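Long-range contacts in 16S rRNA methylase (Uncultured bacterium, PDB 7JLZ), which probably methylates N1 of adenine 1408 in the 16S rRNA of the 30S ribosomal subunit, a modification associated with aminoglycoside resistance: residues Asn22-Val27 against Gly48-Gly53; Lys96-Leu101 against Ile130-Leu135; Thr175-Leu180 against Tyr205-Lys210. All coordinates share one frame; numbering follows the deposited sequence.

Interaction 1 (Asn22-Val27 against Gly48-Gly53)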
ATOM      1  N   ASN A  22      14.484   7.136 -11.662  1.00 34.46           N
ATOM      2  CA  ASN A  22      14.516   8.169 -12.686  1.00 40.94           C
ATOM      3  C   ASN A  22      14.062   7.665 -14.048  1.00 41.63           C
ATOM      4  O   ASN A  22      13.744   8.480 -14.923  1.00 44.14           O
ATOM      5  CB  ASN A  22      15.922   8.756 -12.781  1.00 42.20           C
ATOM      6  CG  ASN A  22      16.236   9.678 -11.624  1.00 47.69           C
ATOM      7  OD1 ASN A  22      15.355  10.010 -10.828  1.00 44.44           O
ATOM      8  ND2 ASN A  22      17.493  10.114 -11.531  1.00 46.13           N
ATOM      9  N   ALA A  23      14.021   6.349 -14.246  1.00 40.60           N
ATOM     10  CA  ALA A  23      13.564   5.785 -15.507  1.00 44.34           C
ATOM     11  C   ALA A  23      12.052   5.836 -15.672  1.00 41.70           C
ATOM     12  O   ALA A  23      11.567   5.622 -16.789  1.00 46.43           O
ATOM     13  CB  ALA A  23      14.046   4.341 -15.634  1.00 42.79           C
ATOM     14  N   TYR A  24      11.300   6.134 -14.615  1.00 33.84           N
ATOM     15  CA  TYR A  24       9.847   6.106 -14.662  1.00 35.38           C
ATOM     16  C   TYR A  24       9.253   7.484 -14.405  1.00 41.71           C
ATOM     17  O   TYR A  24       9.827   8.307 -13.685  1.00 46.36           O
ATOM     18  CB  TYR A  24       9.296   5.120 -13.638  1.00 33.86           C
ATOM     19  CG  TYR A  24       9.748   3.711 -13.888  1.00 38.50           C
ATOM     20  CD1 TYR A  24       9.002   2.859 -14.698  1.00 40.76           C
ATOM     21  CD2 TYR A  24      10.919   3.227 -13.322  1.00 37.19           C
ATOM     22  CE1 TYR A  24       9.409   1.567 -14.937  1.00 37.29           C
ATOM     23  CE2 TYR A  24      11.328   1.930 -13.546  1.00 36.72           C
ATOM     24  CZ  TYR A  24      10.568   1.107 -14.358  1.00 41.47           C
ATOM     25  OH  TYR A  24      10.973  -0.183 -14.591  1.00 42.25           O
ATOM     26  N   LYS A  25       8.083   7.725 -15.000  1.00 41.95           N
ATOM     27  CA  LYS A  25       7.363   8.976 -14.798  1.00 42.49           C
ATOM     28  C   LYS A  25       6.485   8.967 -13.554  1.00 42.39           C
ATOM     29  O   LYS A  25       6.168  10.042 -13.031  1.00 41.29           O
ATOM     30  CB  LYS A  25       6.507   9.290 -16.027  1.00 51.79           C
ATOM     31  CG  LYS A  25       7.331   9.594 -17.268  1.00 66.16           C
ATOM     32  CD  LYS A  25       8.290  10.749 -17.006  1.00 76.43           C
ATOM     33  CE  LYS A  25       9.415  10.800 -18.035  1.00 85.81           C
ATOM     34  NZ  LYS A  25      10.459   9.763 -17.781  1.00 87.14           N
ATOM     35  N   LYS A  26       6.087   7.789 -13.076  1.00 36.01           N
ATOM     36  CA  LYS A  26       5.318   7.626 -11.849  1.00 36.33           C
ATOM     37  C   LYS A  26       5.908   6.491 -11.033  1.00 32.46           C
ATOM     38  O   LYS A  26       6.296   5.457 -11.587  1.00 33.25           O
ATOM     39  CB  LYS A  26       3.843   7.283 -12.104  1.00 36.09           C
ATOM     40  CG  LYS A  26       3.010   8.270 -12.892  1.00 48.43           C
ATOM     41  CD  LYS A  26       1.587   7.694 -13.005  1.00 56.10           C
ATOM     42  CE  LYS A  26       0.619   8.614 -13.743  1.00 62.80           C
ATOM     43  NZ  LYS A  26       0.833   8.611 -15.217  1.00 66.16           N
ATOM     44  N   VAL A  27       5.932   6.670  -9.715  1.00 27.52           N
ATOM     45  CA  VAL A  27       6.331   5.634  -8.771  1.00 30.08           C
ATOM     46  C   VAL A  27       5.175   5.414  -7.807  1.00 27.88           C
ATOM     47  O   VAL A  27       4.574   6.380  -7.321  1.00 27.84           O
ATOM     48  CB  VAL A  27       7.616   6.015  -8.015  1.00 30.15           C
ATOM     49  CG1 VAL A  27       7.946   4.981  -6.943  1.00 25.44           C
ATOM     50  CG2 VAL A  27       8.775   6.178  -8.990  1.00 30.61           C
ATOM     51  N   GLY A  48       4.475   2.064 -17.589  1.00 38.43           N
ATOM     52  CA  GLY A  48       5.092   3.349 -17.323  1.00 41.75           C
ATOM     53  C   GLY A  48       5.259   3.706 -15.862  1.00 42.97           C
ATOM     54  O   GLY A  48       5.902   4.709 -15.542  1.00 39.67           O
ATOM     55  N   THR A  49       4.698   2.910 -14.962  1.00 39.42           N
ATOM     56  CA  THR A  49       4.755   3.169 -13.531  1.00 38.53           C
ATOM     57  C   THR A  49       5.611   2.109 -12.850  1.00 36.27           C
ATOM     58  O   THR A  49       5.515   0.920 -13.172  1.00 36.41           O
ATOM     59  CB  THR A  49       3.339   3.179 -12.934  1.00 35.75           C
ATOM     60  OG1 THR A  49       2.580   4.251 -13.520  1.00 37.03           O
ATOM     61  CG2 THR A  49       3.384   3.354 -11.433  1.00 32.89           C
ATOM     62  N   LEU A  50       6.458   2.535 -11.916  1.00 31.39           N
ATOM     63  CA  LEU A  50       7.210   1.598 -11.088  1.00 31.77           C
ATOM     64  C   LEU A  50       6.394   1.280  -9.840  1.00 28.66           C
ATOM     65  O   LEU A  50       6.002   2.190  -9.100  1.00 30.26           O
ATOM     66  CB  LEU A  50       8.573   2.182 -10.712  1.00 26.65           C
ATOM     67  CG  LEU A  50       9.452   1.331  -9.787  1.00 28.10           C
ATOM     68  CD1 LEU A  50       9.872   0.031 -10.448  1.00 28.87           C
ATOM     69  CD2 LEU A  50      10.685   2.147  -9.359  1.00 31.69           C
ATOM     70  N   PHE A  51       6.139  -0.002  -9.599  1.00 24.42           N
ATOM     71  CA  PHE A  51       5.394  -0.433  -8.424  1.00 22.27           C
ATOM     72  C   PHE A  51       6.334  -1.110  -7.436  1.00 25.91           C
ATOM     73  O   PHE A  51       7.065  -2.038  -7.801  1.00 26.20           O
ATOM     74  CB  PHE A  51       4.254  -1.387  -8.811  1.00 25.56           C
ATOM     75  CG  PHE A  51       3.201  -0.739  -9.676  1.00 27.21           C
ATOM     76  CD1 PHE A  51       3.359  -0.679 -11.051  1.00 24.97           C
ATOM     77  CD2 PHE A  51       2.065  -0.170  -9.111  1.00 27.49           C
ATOM     78  CE1 PHE A  51       2.409  -0.069 -11.853  1.00 29.00           C
ATOM     79  CE2 PHE A  51       1.099   0.441  -9.920  1.00 26.84           C
ATOM     80  CZ  PHE A  51       1.279   0.491 -11.289  1.00 29.27           C
ATOM     81  N   ILE A  52       6.280  -0.673  -6.179  1.00 23.12           N
ATOM     82  CA  ILE A  52       7.179  -1.147  -5.137  1.00 22.30           C
ATOM     83  C   ILE A  52       6.350  -1.729  -4.006  1.00 23.68           C
ATOM     84  O   ILE A  52       5.628  -0.990  -3.330  1.00 27.36           O
ATOM     85  CB  ILE A  52       8.064  -0.011  -4.601  1.00 22.23           C
ATOM     86  CG1 ILE A  52       8.778   0.666  -5.770  1.00 23.52           C
ATOM     87  CG2 ILE A  52       9.011  -0.557  -3.550  1.00 22.84           C
ATOM     88  CD1 ILE A  52       9.687   1.841  -5.354  1.00 29.10           C
ATOM     89  N   GLY A  53       6.483  -3.030  -3.764  1.00 21.86           N
ATOM     90  CA  GLY A  53       5.858  -3.665  -2.610  1.00 23.14           C
ATOM     91  C   GLY A  53       6.838  -3.764  -1.454  1.00 24.55           C
ATOM     92  O   GLY A  53       8.007  -4.095  -1.653  1.00 26.13           O
TER

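Interaction 2 (Lys96-Leu101 against Ile130-Leu135)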
ATOM      1  N   LYS A  96       2.226   7.815  -5.696  1.00 28.59           N
ATOM      2  CA  LYS A  96       1.036   7.217  -5.111  1.00 28.75           C
ATOM      3  C   LYS A  96       1.456   6.187  -4.079  1.00 26.80           C
ATOM      4  O   LYS A  96       2.399   5.427  -4.301  1.00 27.96           O
ATOM      5  CB  LYS A  96       0.138   6.560  -6.159  1.00 28.86           C
ATOM      6  CG  LYS A  96      -1.164   6.036  -5.543  1.00 35.14           C
ATOM      7  CD  LYS A  96      -2.041   5.279  -6.514  1.00 41.23           C
ATOM      8  CE  LYS A  96      -3.344   4.877  -5.825  1.00 39.36           C
ATOM      9  NZ  LYS A  96      -4.241   4.100  -6.721  1.00 41.91           N
ATOM     10  N   LEU A  97       0.738   6.171  -2.957  1.00 25.55           N
ATOM     11  CA  LEU A  97       0.937   5.221  -1.873  1.00 24.13           C
ATOM     12  C   LEU A  97      -0.388   4.512  -1.658  1.00 27.36           C
ATOM     13  O   LEU A  97      -1.388   5.159  -1.339  1.00 28.16           O
ATOM     14  CB  LEU A  97       1.376   5.928  -0.586  1.00 25.43           C
ATOM     15  CG  LEU A  97       1.484   5.070   0.668  1.00 26.15           C
ATOM     16  CD1 LEU A  97       2.508   3.958   0.496  1.00 26.06           C
ATOM     17  CD2 LEU A  97       1.854   5.968   1.858  1.00 26.47           C
ATOM     18  N   THR A  98      -0.403   3.203  -1.853  1.00 22.67           N
ATOM     19  CA  THR A  98      -1.600   2.408  -1.599  1.00 25.74           C
ATOM     20  C   THR A  98      -1.364   1.537  -0.373  1.00 29.45           C
ATOM     21  O   THR A  98      -0.348   0.836  -0.283  1.00 24.42           O
ATOM     22  CB  THR A  98      -1.977   1.580  -2.831  1.00 26.73           C
ATOM     23  OG1 THR A  98      -2.281   2.482  -3.908  1.00 30.54           O
ATOM     24  CG2 THR A  98      -3.220   0.691  -2.560  1.00 27.55           C
ATOM     25  N   ILE A  99      -2.297   1.604   0.581  1.00 25.40           N
ATOM     26  CA  ILE A  99      -2.179   0.928   1.861  1.00 22.09           C
ATOM     27  C   ILE A  99      -3.386   0.009   2.002  1.00 25.35           C
ATOM     28  O   ILE A  99      -4.508   0.485   2.195  1.00 27.50           O
ATOM     29  CB  ILE A  99      -2.120   1.913   3.036  1.00 26.43           C
ATOM     30  CG1 ILE A  99      -1.011   2.959   2.836  1.00 27.73           C
ATOM     31  CG2 ILE A  99      -1.895   1.147   4.322  1.00 27.99           C
ATOM     32  CD1 ILE A  99      -1.049   4.081   3.867  1.00 31.80           C
ATOM     33  N   ILE A 100      -3.170  -1.301   1.892  1.00 22.73           N
ATOM     34  CA  ILE A 100      -4.234  -2.278   2.087  1.00 24.39           C
ATOM     35  C   ILE A 100      -4.077  -2.784   3.514  1.00 26.64           C
ATOM     36  O   ILE A 100      -3.263  -3.676   3.793  1.00 25.83           O
ATOM     37  CB  ILE A 100      -4.176  -3.402   1.051  1.00 23.74           C
ATOM     38  CG1 ILE A 100      -4.150  -2.793  -0.353  1.00 29.51           C
ATOM     39  CG2 ILE A 100      -5.366  -4.362   1.243  1.00 29.63           C
ATOM     40  CD1 ILE A 100      -3.825  -3.774  -1.459  1.00 29.45           C
ATOM     41  N   LEU A 101      -4.852  -2.210   4.432  1.00 27.87           N
ATOM     42  CA  LEU A 101      -4.665  -2.520   5.837  1.00 30.93           C
ATOM     43  C   LEU A 101      -5.040  -3.979   6.110  1.00 31.42           C
ATOM     44  O   LEU A 101      -5.835  -4.575   5.378  1.00 30.66           O
ATOM     45  CB  LEU A 101      -5.483  -1.565   6.709  1.00 28.35           C
ATOM     46  CG  LEU A 101      -4.897  -0.146   6.795  1.00 30.77           C
ATOM     47  CD1 LEU A 101      -5.786   0.746   7.638  1.00 35.37           C
ATOM     48  CD2 LEU A 101      -3.500  -0.172   7.372  1.00 29.57           C
ATOM     49  N   ILE A 130      -0.702  11.077  -3.946  1.00 31.41           N
ATOM     50  CA  ILE A 130      -2.025  10.571  -3.598  1.00 34.41           C
ATOM     51  C   ILE A 130      -1.857   9.323  -2.746  1.00 33.86           C
ATOM     52  O   ILE A 130      -1.042   8.450  -3.067  1.00 31.32           O
ATOM     53  CB  ILE A 130      -2.862  10.250  -4.854  1.00 36.40           C
ATOM     54  CG1 ILE A 130      -3.154  11.516  -5.655  1.00 40.94           C
ATOM     55  CG2 ILE A 130      -4.149   9.515  -4.473  1.00 43.71           C
ATOM     56  CD1 ILE A 130      -3.570  12.688  -4.796  1.00 48.78           C
ATOM     57  N   CYS A 131      -2.619   9.238  -1.658  1.00 30.34           N
ATOM     58  CA  CYS A 131      -2.658   8.039  -0.833  1.00 28.63           C
ATOM     59  C   CYS A 131      -4.009   7.367  -1.014  1.00 26.96           C
ATOM     60  O   CYS A 131      -5.042   8.038  -0.999  1.00 28.41           O
ATOM     61  CB  CYS A 131      -2.430   8.373   0.642  1.00 31.67           C
ATOM     62  SG  CYS A 131      -2.536   6.964   1.757  1.00 33.58           S
ATOM     63  N   GLU A 132      -3.995   6.054  -1.219  1.00 26.04           N
ATOM     64  CA  GLU A 132      -5.214   5.260  -1.278  1.00 26.36           C
ATOM     65  C   GLU A 132      -5.151   4.240  -0.153  1.00 28.02           C
ATOM     66  O   GLU A 132      -4.120   3.580   0.038  1.00 27.34           O
ATOM     67  CB  GLU A 132      -5.366   4.568  -2.639  1.00 30.74           C
ATOM     68  CG  GLU A 132      -6.595   3.652  -2.745  1.00 35.58           C
ATOM     69  CD  GLU A 132      -6.736   2.992  -4.111  1.00 46.56           C
ATOM     70  OE1 GLU A 132      -6.291   3.586  -5.114  1.00 48.50           O
ATOM     71  OE2 GLU A 132      -7.300   1.872  -4.180  1.00 49.41           O
ATOM     72  N   ILE A 133      -6.225   4.148   0.627  1.00 29.00           N
ATOM     73  CA  ILE A 133      -6.298   3.235   1.758  1.00 27.44           C
ATOM     74  C   ILE A 133      -7.498   2.334   1.533  1.00 24.68           C
ATOM     75  O   ILE A 133      -8.622   2.822   1.369  1.00 29.12           O
ATOM     76  CB  ILE A 133      -6.409   3.976   3.101  1.00 30.19           C
ATOM     77  CG1 ILE A 133      -5.181   4.851   3.333  1.00 28.61           C
ATOM     78  CG2 ILE A 133      -6.546   2.992   4.248  1.00 31.17           C
ATOM     79  CD1 ILE A 133      -5.178   5.549   4.687  1.00 35.06           C
ATOM     80  N   VAL A 134      -7.252   1.032   1.502  1.00 25.35           N
ATOM     81  CA  VAL A 134      -8.303   0.033   1.372  1.00 27.36           C
ATOM     82  C   VAL A 134      -8.596  -0.500   2.765  1.00 30.73           C
ATOM     83  O   VAL A 134      -7.688  -0.968   3.458  1.00 29.03           O
ATOM     84  CB  VAL A 134      -7.880  -1.091   0.416  1.00 26.67           C
ATOM     85  CG1 VAL A 134      -8.929  -2.214   0.402  1.00 29.91           C
ATOM     86  CG2 VAL A 134      -7.659  -0.526  -0.993  1.00 27.68           C
ATOM     87  N   LEU A 135      -9.860  -0.413   3.181  1.00 33.98           N
ATOM     88  CA  LEU A 135     -10.287  -0.776   4.521  1.00 34.99           C
ATOM     89  C   LEU A 135     -11.235  -1.965   4.461  1.00 37.71           C
ATOM     90  O   LEU A 135     -12.008  -2.121   3.507  1.00 36.44           O
ATOM     91  CB  LEU A 135     -11.000   0.391   5.226  1.00 39.86           C
ATOM     92  CG  LEU A 135     -10.157   1.585   5.673  1.00 47.98           C
ATOM     93  CD1 LEU A 135     -11.019   2.652   6.345  1.00 49.47           C
ATOM     94  CD2 LEU A 135      -9.084   1.109   6.618  1.00 51.05           C
TER
HETATM   95  O   HOH W   1      -8.042  -3.379   4.794  1.00 35.42           O

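Interaction 3 (Thr175-Leu180 against Tyr205-Lys210)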
ATOM      1  N   THR A 175     -10.328  12.893  -0.440  1.00 32.01           N
ATOM      2  CA  THR A 175     -10.846  13.323  -1.725  1.00 33.90           C
ATOM      3  C   THR A 175     -11.844  12.355  -2.340  1.00 32.79           C
ATOM      4  O   THR A 175     -12.661  12.783  -3.161  1.00 34.47           O
ATOM      5  CB  THR A 175      -9.705  13.543  -2.733  1.00 34.82           C
ATOM      6  OG1 THR A 175      -9.048  12.303  -3.009  1.00 34.60           O
ATOM      7  CG2 THR A 175      -8.688  14.553  -2.198  1.00 37.21           C
ATOM      8  N   GLU A 176     -11.800  11.074  -1.977  1.00 31.33           N
ATOM      9  CA  GLU A 176     -12.703  10.088  -2.547  1.00 32.00           C
ATOM     10  C   GLU A 176     -13.006   9.029  -1.503  1.00 28.33           C
ATOM     11  O   GLU A 176     -12.145   8.671  -0.685  1.00 30.79           O
ATOM     12  CB  GLU A 176     -12.116   9.411  -3.786  1.00 42.30           C
ATOM     13  CG  GLU A 176     -11.894  10.307  -4.981  1.00 50.92           C
ATOM     14  CD  GLU A 176     -11.691   9.513  -6.255  1.00 58.19           C
ATOM     15  OE1 GLU A 176     -12.111   8.339  -6.290  1.00 60.08           O
ATOM     16  OE2 GLU A 176     -11.116  10.062  -7.219  1.00 61.79           O
ATOM     17  N   PHE A 177     -14.226   8.498  -1.570  1.00 31.84           N
ATOM     18  CA  PHE A 177     -14.629   7.366  -0.748  1.00 32.26           C
ATOM     19  C   PHE A 177     -15.547   6.494  -1.581  1.00 32.73           C
ATOM     20  O   PHE A 177     -16.399   7.014  -2.297  1.00 35.61           O
ATOM     21  CB  PHE A 177     -15.365   7.811   0.523  1.00 37.50           C
ATOM     22  CG  PHE A 177     -16.070   6.692   1.247  1.00 44.05           C
ATOM     23  CD1 PHE A 177     -15.406   5.933   2.189  1.00 45.67           C
ATOM     24  CD2 PHE A 177     -17.408   6.413   0.988  1.00 47.66           C
ATOM     25  CE1 PHE A 177     -16.054   4.904   2.851  1.00 43.35           C
ATOM     26  CE2 PHE A 177     -18.058   5.388   1.648  1.00 49.78           C
ATOM     27  CZ  PHE A 177     -17.376   4.636   2.582  1.00 46.54           C
ATOM     28  N   GLY A 178     -15.407   5.180  -1.469  1.00 32.25           N
ATOM     29  CA  GLY A 178     -16.369   4.325  -2.150  1.00 33.24           C
ATOM     30  C   GLY A 178     -16.164   2.863  -1.820  1.00 32.56           C
ATOM     31  O   GLY A 178     -15.201   2.472  -1.157  1.00 30.51           O
ATOM     32  N   SER A 179     -17.106   2.054  -2.291  1.00 39.37           N
ATOM     33  CA  SER A 179     -17.004   0.612  -2.119  1.00 36.57           C
ATOM     34  C   SER A 179     -16.066   0.007  -3.156  1.00 43.66           C
ATOM     35  O   SER A 179     -15.967   0.483  -4.289  1.00 50.53           O
ATOM     36  CB  SER A 179     -18.383  -0.048  -2.248  1.00 42.05           C
ATOM     37  OG  SER A 179     -19.306   0.481  -1.316  1.00 52.96           O
ATOM     38  N   LEU A 180     -15.393  -1.071  -2.762  1.00 46.21           N
ATOM     39  CA  LEU A 180     -14.630  -1.877  -3.702  1.00 53.39           C
ATOM     40  C   LEU A 180     -15.556  -2.858  -4.415  1.00 52.84           C
ATOM     41  O   LEU A 180     -16.480  -3.407  -3.810  1.00 52.99           O
ATOM     42  CB  LEU A 180     -13.530  -2.643  -2.967  1.00 59.00           C
ATOM     43  CG  LEU A 180     -12.069  -2.467  -3.391  1.00 62.71           C
ATOM     44  CD1 LEU A 180     -11.629  -1.038  -3.215  1.00 62.49           C
ATOM     45  CD2 LEU A 180     -11.159  -3.403  -2.597  1.00 61.51           C
ATOM     46  N   TYR A 205     -13.745  -1.110   1.374  1.00 30.87           N
ATOM     47  CA  TYR A 205     -13.853   0.301   1.047  1.00 31.43           C
ATOM     48  C   TYR A 205     -12.508   0.825   0.577  1.00 31.67           C
ATOM     49  O   TYR A 205     -11.452   0.342   0.994  1.00 31.29           O
ATOM     50  CB  TYR A 205     -14.323   1.128   2.246  1.00 29.91           C
ATOM     51  CG  TYR A 205     -15.639   0.635   2.795  1.00 36.68           C
ATOM     52  CD1 TYR A 205     -16.840   1.047   2.237  1.00 34.33           C
ATOM     53  CD2 TYR A 205     -15.676  -0.268   3.853  1.00 36.17           C
ATOM     54  CE1 TYR A 205     -18.045   0.586   2.734  1.00 40.09           C
ATOM     55  CE2 TYR A 205     -16.866  -0.731   4.350  1.00 39.55           C
ATOM     56  CZ  TYR A 205     -18.048  -0.300   3.791  1.00 42.39           C
ATOM     57  OH  TYR A 205     -19.238  -0.763   4.296  1.00 47.25           O
ATOM     58  N   GLN A 206     -12.581   1.809  -0.306  1.00 29.00           N
ATOM     59  CA  GLN A 206     -11.432   2.506  -0.870  1.00 27.81           C
ATOM     60  C   GLN A 206     -11.558   3.980  -0.516  1.00 27.24           C
ATOM     61  O   GLN A 206     -12.597   4.586  -0.759  1.00 29.07           O
ATOM     62  CB  GLN A 206     -11.429   2.323  -2.386  1.00 34.09           C
ATOM     63  CG  GLN A 206     -10.168   2.713  -3.113  1.00 48.00           C
ATOM     64  CD  GLN A 206     -10.320   2.504  -4.609  1.00 58.24           C
ATOM     65  OE1 GLN A 206     -11.191   3.105  -5.240  1.00 64.59           O
ATOM     66  NE2 GLN A 206      -9.494   1.631  -5.181  1.00 58.82           N
ATOM     67  N   LEU A 207     -10.500   4.556   0.038  1.00 28.36           N
ATOM     68  CA  LEU A 207     -10.482   5.967   0.396  1.00 27.13           C
ATOM     69  C   LEU A 207      -9.236   6.565  -0.226  1.00 26.80           C
ATOM     70  O   LEU A 207      -8.166   5.955  -0.154  1.00 28.40           O
ATOM     71  CB  LEU A 207     -10.454   6.167   1.922  1.00 30.09           C
ATOM     72  CG  LEU A 207     -11.706   5.876   2.754  1.00 33.64           C
ATOM     73  CD1 LEU A 207     -12.000   4.378   2.830  1.00 37.26           C
ATOM     74  CD2 LEU A 207     -11.565   6.457   4.148  1.00 33.02           C
ATOM     75  N   LYS A 208      -9.373   7.732  -0.855  1.00 26.59           N
ATOM     76  CA  LYS A 208      -8.235   8.423  -1.453  1.00 25.55           C
ATOM     77  C   LYS A 208      -8.040   9.766  -0.774  1.00 30.03           C
ATOM     78  O   LYS A 208      -9.002  10.415  -0.361  1.00 30.77           O
ATOM     79  CB  LYS A 208      -8.414   8.635  -2.962  1.00 28.66           C
ATOM     80  CG  LYS A 208      -8.490   7.294  -3.703  1.00 36.69           C
ATOM     81  CD  LYS A 208      -8.505   7.454  -5.212  1.00 44.33           C
ATOM     82  CE  LYS A 208      -8.524   6.083  -5.890  1.00 51.24           C
ATOM     83  NZ  LYS A 208      -8.679   6.172  -7.373  1.00 56.88           N
ATOM     84  N   PHE A 209      -6.777  10.166  -0.669  1.00 30.74           N
ATOM     85  CA  PHE A 209      -6.400  11.383   0.030  1.00 30.32           C
ATOM     86  C   PHE A 209      -5.320  12.101  -0.756  1.00 34.86           C
ATOM     87  O   PHE A 209      -4.603  11.505  -1.565  1.00 33.72           O
ATOM     88  CB  PHE A 209      -5.855  11.112   1.442  1.00 29.47           C
ATOM     89  CG  PHE A 209      -6.717  10.198   2.277  1.00 33.25           C
ATOM     90  CD1 PHE A 209      -6.645   8.820   2.130  1.00 30.49           C
ATOM     91  CD2 PHE A 209      -7.569  10.723   3.230  1.00 32.03           C
ATOM     92  CE1 PHE A 209      -7.425   7.989   2.905  1.00 30.63           C
ATOM     93  CE2 PHE A 209      -8.342   9.899   4.007  1.00 33.51           C
ATOM     94  CZ  PHE A 209      -8.270   8.528   3.841  1.00 32.31           C
ATOM     95  N   LYS A 210      -5.212  13.397  -0.499  1.00 31.60           N
ATOM     96  CA  LYS A 210      -4.007  14.141  -0.827  1.00 35.18           C
ATOM     97  C   LYS A 210      -3.445  14.733   0.459  1.00 36.69           C
ATOM     98  O   LYS A 210      -4.077  14.704   1.515  1.00 38.50           O
ATOM     99  CB  LYS A 210      -4.286  15.223  -1.875  1.00 37.55           C
ATOM    100  CG  LYS A 210      -5.440  16.133  -1.543  1.00 44.65           C
ATOM    101  CD  LYS A 210      -5.587  17.214  -2.613  1.00 52.76           C
ATOM    102  CE  LYS A 210      -6.792  18.103  -2.362  1.00 57.97           C
ATOM    103  NZ  LYS A 210      -6.886  19.192  -3.386  1.00 65.78           N
TER

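Interaction 1 (Asn22-Val27 against Gly48-Gly53)
The ring of Tyr24 carries Leu50 on one face and meets Gly48 O at its edge, in the plane of the ring. Leu50 CB sits 3.8 Å from the centroid of the Tyr24 ring, displaced toward the rim and 17° off the normal, a CH-pi contact. The two side chains cross at about a right angle, and Leu50 CD1 also reaches the far part of the ring, 3.9 Å from Tyr24 CE2. On the Tyr24 side, CG lies anti to the carbonyl carbon (chi1 -61°), which places the ring against Leu50. A second flat group, the Phe51 ring, has Thr49 CG2 over one face and packs among Val39, Asn42 and Ala43 of helix 37-45. Strands 26-31 and 49-55 with that helix form a beta-alpha-beta crossover of the Rossmann-like methyltransferase fold, and Val27 pairs here with Leu50 in parallel. Leu50 N donates to Lys26 O at 2.9 Å, with an N-H...O angle of 164°. Thr49 OG1 touches the Lys26 chain where the two side chains cross, 3.6 Å from Lys26 CB, while the amine of that lysine leads away. Lys26 N is buried here without a partner. One step on, Val27 CG1 touches Ile52 CD1 at 3.9 Å, on the face of Val27 and Leu50, which helix 14-21 covers, its Leu21 touching both.

Interaction 2 (Lys96-Leu101 against Ile130-Leu135)
Lys96 NZ and Glu132 OE1 make a salt bridge of 2.7 Å across two parallel strands. The lysine is fully extended, with CG trans to the backbone N (chi1 -175°), and this carries its amine past its own partner Ile130 to Glu132, two residues on and on the same face. NZ arrives on the anti side of OE1, 31° out of the carboxylate plane, and the methylene before it, Lys96 CE, lies 3.8 Å from Glu132 CB. The other carboxylate oxygen, OE2, lies against Gln206 NE2 of strand 205-211. The CB of Glu132 also runs beside Thr98, whose side chain points the same way.

Below these groups the backbones are bonded in regular parallel fashion. Ile99 N donates to Glu132 O at 2.7 Å, and Glu132 N to Leu97 O at 2.8 Å. Where the strands end, Leu101 N still reaches Val134 O at 3.2 Å, and a water donates to both Leu101 O and Val134 O, bridging the parting chains. The opposite face is apolar: Ile99 CD1 lies 3.9 Å from Cys131 SG, and Leu101 CD1 presses on Leu135 CD2 at 3.5 Å, tighter than usual for two methyls.

Helix 120-124 covers that face, Ile121 touching Leu97, Ile99 and Cys131. Strand 26-31 pairs with the outer side of 96-101, and strand 205-211 runs antiparallel along the outer side of 130-135.

Interaction 3 (Thr175-Leu180 against Tyr205-Lys210)
Phe177 and Tyr205 lie side by side and point the same way, their ring planes only 16° apart but slid so far that they barely overlap. The centroids are 5.7 Å apart, and Phe177 CZ comes to 3.6 Å from Tyr205 CD1. Leu207 lies beside the same phenylalanine, pointing the same way, with Leu207 CG at the edge of the Phe177 ring, in plane, 3.7 Å from Phe177 CD1. With Phe177 CG trans to the backbone N (chi1 167°), the ring lies over the neighbouring strand, where Leu151 and Leu154 also touch it.

On the other face, Glu176 and Lys208 run alongside each other. Their stems pack, CB against CB, but Glu176 OE1 and Lys208 NZ stay 4.2 Å apart, beyond a salt bridge, though the opposite charges probably still attract. Leu180 crosses Gln206 at about a right angle, its CD1 resting 3.5 Å from Gln206 CB. At the far end Thr175 CG2 lies across the extended chain of Lys210.

The backbone is antiparallel, with Gln206 N to Gly178 O a nearly straight bond of 2.8 Å. Near Thr175 the pairing changes. Lys208 O accepts from Thr175 N at 2.8 Å and from Glu176 N at 3.3 Å, both donors coming from the same face of the carbonyl plane. Two residues thus face one, a classic beta bulge, in the antiparallel pair formed by the last two strands of a Rossmann-like methyltransferase sheet, with 205-211 inserted between 129-135 and the outermost strand 172-179.

All three contacts belong to one seven-stranded sheet. Interaction 2 is the buried middle, its centre about 5 Å from that of the chain, whereas interactions 1 and 3 lie farther out and are partly exposed. Interactions 1 and 2 join through neighbouring strands 26-31 and 94-100, where Val27 O and Lys96 N are probably hydrogen-bonded; interactions 2 and 3 meet along strands 129-135 and 205-211. Interactions 1 and 3 do not touch, their nearest atoms being about 12 Å apart. Parallel pairing serves the first two and antiparallel pairing the third. Lysine and glutamate form a salt bridge in interaction 2 but stay beyond one in interaction 3; interaction 1 sets a tyrosine ring against a leucine.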